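PDB 3SQR: laccase from Botrytis aclada, which oxidises phenolic substrates at the expense of molecular oxygen, which it reduces to water, and probably serves in breaking down lignin and detoxifying its products. Local coordinates for residues 522-527 with 538-543. Residues are numbered along the deposited sequence; the frame is centred on the assembly and turned at random.
Sequences WLLHCH and MQFVES. With CU (copper (II) ion), chain E; CU (copper (II) ion), chain F; CU (copper (II) ion), chain D.
Trp522 and Phe540 form a reciprocal backbone pair, Trp522 N reaching Phe540 O and Phe540 N reaching Trp522 O, each at 2.8 Å. Leu524 and Met538 repeat this pattern, Leu524 N meeting Met538 O with an N-H...O angle of 174°. Between the two lies the non-hydrogen-bonded pair Leu523-Gln539, its CA atoms 4.2 Å apart; the strands are therefore antiparallel, with axes at 157°. A weaker CA-H...O contact joins Gln539 CA to Trp522 O.

Apolar packing gathers on the face bearing Leu524, Met538 and Phe540. The bent Met538 chain lays SD 3.6 Å from Leu524 CB and sets CE 3.5 Å above one face of the Phe540 ring, toward its rim; the ring edge takes Leu524 CD1 in plane, 4.0 Å from CE2.

Among polar side chains, Glu542 OE1 lies near the plane of the Trp522 indole, 3.3 Å from CD1, without bonding to NE1. That N-H goes to Asn518 O, while OE1 is held by His470.

Beyond the pairing, successive residues bind three coppers. His525 NE2 binds one type 3 copper at 2.0 Å, with His170 and His468; His527 NE2 binds the other, with His126 and His168. Cys526 SG lies 2.2 Å from the type 1 copper, shared with His463 and His531. This His-Cys-His run, where strand gives way to loop at His527, bridges the type 1 and trinuclear sites, the hallmark of the C-terminal cupredoxin domain of multicopper oxidases.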
loop_
_atom_site.group_PDB
_atom_site.type_symbol
_atom_site.label_atom_id
_atom_site.label_comp_id
_atom_site.label_asym_id
_atom_site.label_seq_id
_atom_site.Cartn_x
_atom_site.Cartn_y
_atom_site.Cartn_z
ATOM N N TRP A 522 -2.084 2.087 -15.841
ATOM C CA TRP A 522 -2.254 1.672 -14.452
ATOM C C TRP A 522 -1.511 0.395 -14.114
ATOM O O TRP A 522 -1.815 -0.664 -14.623
ATOM C CB TRP A 522 -3.741 1.544 -14.169
ATOM C CG TRP A 522 -4.459 2.774 -14.500
ATOM C CD1 TRP A 522 -5.477 2.934 -15.410
ATOM C CD2 TRP A 522 -4.234 4.060 -13.956
ATOM N NE1 TRP A 522 -5.874 4.186 -15.461
ATOM C CE2 TRP A 522 -5.177 4.931 -14.567
ATOM C CE3 TRP A 522 -3.417 4.562 -12.955
ATOM C CZ2 TRP A 522 -5.287 6.255 -14.235
ATOM C CZ3 TRP A 522 -3.519 5.917 -12.626
ATOM C CH2 TRP A 522 -4.439 6.755 -13.289
ATOM N N LEU A 523 -0.557 0.525 -13.244
ATOM C CA LEU A 523 0.242 -0.591 -12.789
ATOM C C LEU A 523 -0.597 -1.539 -11.907
ATOM O O LEU A 523 -1.453 -1.091 -11.128
ATOM C CB LEU A 523 1.443 -0.092 -12.005
ATOM C CG LEU A 523 2.474 -1.154 -11.596
ATOM C CD1 LEU A 523 3.164 -1.721 -12.895
ATOM C CD2 LEU A 523 3.491 -0.582 -10.649
ATOM N N LEU A 524 -0.386 -2.837 -12.059
ATOM C CA LEU A 524 -0.938 -3.804 -11.130
ATOM C C LEU A 524 0.233 -4.715 -10.772
ATOM O O LEU A 524 0.972 -5.135 -11.631
ATOM C CB LEU A 524 -2.054 -4.624 -11.767
ATOM C CG LEU A 524 -2.533 -5.809 -10.907
ATOM C CD1 LEU A 524 -4.035 -6.007 -11.078
ATOM C CD2 LEU A 524 -1.700 -7.080 -11.240
ATOM N N HIS A 525 0.436 -4.958 -9.488
ATOM C CA HIS A 525 1.592 -5.675 -9.070
ATOM C C HIS A 525 1.428 -6.258 -7.708
ATOM O O HIS A 525 0.575 -5.813 -6.940
ATOM C CB HIS A 525 2.808 -4.760 -9.064
ATOM C CG HIS A 525 2.719 -3.659 -8.070
ATOM N ND1 HIS A 525 3.394 -3.679 -6.870
ATOM C CD2 HIS A 525 2.010 -2.506 -8.089
ATOM C CE1 HIS A 525 3.147 -2.557 -6.218
ATOM N NE2 HIS A 525 2.282 -1.845 -6.921
ATOM N N CYS A 526 2.218 -7.292 -7.442
ATOM C CA CYS A 526 2.395 -7.769 -6.075
ATOM C C CYS A 526 3.132 -6.682 -5.281
ATOM O O CYS A 526 4.125 -6.096 -5.770
ATOM C CB CYS A 526 3.223 -9.050 -6.059
ATOM S SG CYS A 526 3.413 -9.604 -4.409
ATOM N N HIS A 527 2.647 -6.407 -4.080
ATOM C CA HIS A 527 3.194 -5.361 -3.233
ATOM C C HIS A 527 4.287 -5.887 -2.311
ATOM O O HIS A 527 4.865 -5.108 -1.501
ATOM C CB HIS A 527 2.074 -4.697 -2.369
ATOM C CG HIS A 527 2.228 -3.210 -2.211
ATOM N ND1 HIS A 527 3.327 -2.658 -1.613
ATOM C CD2 HIS A 527 1.409 -2.166 -2.545
ATOM C CE1 HIS A 527 3.198 -1.342 -1.596
ATOM N NE2 HIS A 527 2.054 -1.006 -2.173
ATOM N N MET A 538 1.976 -6.158 -14.071
ATOM C CA MET A 538 1.585 -5.830 -15.392
ATOM C C MET A 538 0.947 -4.435 -15.348
ATOM O O MET A 538 1.007 -3.759 -14.327
ATOM C CB MET A 538 0.674 -6.887 -15.967
ATOM C CG MET A 538 -0.477 -7.234 -15.062
ATOM S SD MET A 538 -1.668 -6.006 -15.056
ATOM C CE MET A 538 -2.287 -6.155 -16.779
ATOM N N GLN A 539 0.454 -3.959 -16.460
ATOM C CA GLN A 539 -0.192 -2.673 -16.456
ATOM C C GLN A 539 -1.282 -2.621 -17.487
ATOM O O GLN A 539 -1.208 -3.272 -18.507
ATOM C CB GLN A 539 0.823 -1.537 -16.642
ATOM C CG GLN A 539 1.484 -1.491 -18.015
ATOM C CD GLN A 539 2.611 -0.486 -18.072
ATOM O OE1 GLN A 539 2.403 0.720 -17.998
ATOM N NE2 GLN A 539 3.821 -0.998 -18.223
ATOM N N PHE A 540 -2.323 -1.850 -17.158
ATOM C CA PHE A 540 -3.441 -1.641 -18.038
ATOM C C PHE A 540 -3.280 -0.304 -18.705
ATOM O O PHE A 540 -3.113 0.707 -18.042
ATOM C CB PHE A 540 -4.757 -1.683 -17.263
ATOM C CG PHE A 540 -4.990 -2.979 -16.587
ATOM C CD1 PHE A 540 -5.516 -4.058 -17.276
ATOM C CD2 PHE A 540 -4.663 -3.151 -15.237
ATOM C CE1 PHE A 540 -5.717 -5.243 -16.692
ATOM C CE2 PHE A 540 -4.888 -4.393 -14.583
ATOM C CZ PHE A 540 -5.402 -5.431 -15.295
ATOM N N VAL A 541 -3.292 -0.303 -20.047
ATOM C CA VAL A 541 -3.324 0.946 -20.769
ATOM C C VAL A 541 -4.768 1.021 -21.132
ATOM O O VAL A 541 -5.304 0.247 -21.974
ATOM C CB VAL A 541 -2.356 1.009 -21.948
ATOM C CG1 VAL A 541 -2.699 2.261 -22.849
ATOM C CG2 VAL A 541 -0.852 1.018 -21.436
ATOM N N GLU A 542 -5.448 1.857 -20.370
ATOM C CA GLU A 542 -6.859 2.022 -20.391
ATOM C C GLU A 542 -7.304 3.241 -21.207
ATOM O O GLU A 542 -6.977 4.386 -20.890
ATOM C CB GLU A 542 -7.374 2.212 -18.921
ATOM C CG GLU A 542 -8.873 2.384 -18.808
ATOM C CD GLU A 542 -9.310 2.481 -17.380
ATOM O OE1 GLU A 542 -8.478 2.133 -16.526
ATOM O OE2 GLU A 542 -10.365 3.031 -17.131
ATOM N N SER A 543 -8.102 2.980 -22.231
ATOM C CA SER A 543 -8.717 4.084 -22.991
ATOM C C SER A 543 -7.678 5.104 -23.400
ATOM O O SER A 543 -7.813 6.318 -23.191
ATOM C CB SER A 543 -9.839 4.703 -22.177
ATOM O OG SER A 543 -10.762 3.695 -21.870
HETATM CU CU CU E . 1.886 0.104 -6.799
HETATM CU CU CU F . 1.482 1.004 -2.309
HETATM CU CU CU D . 4.234 -11.682 -4.507
HETATM O O HOH W 1 2.249 0.472 -4.775
#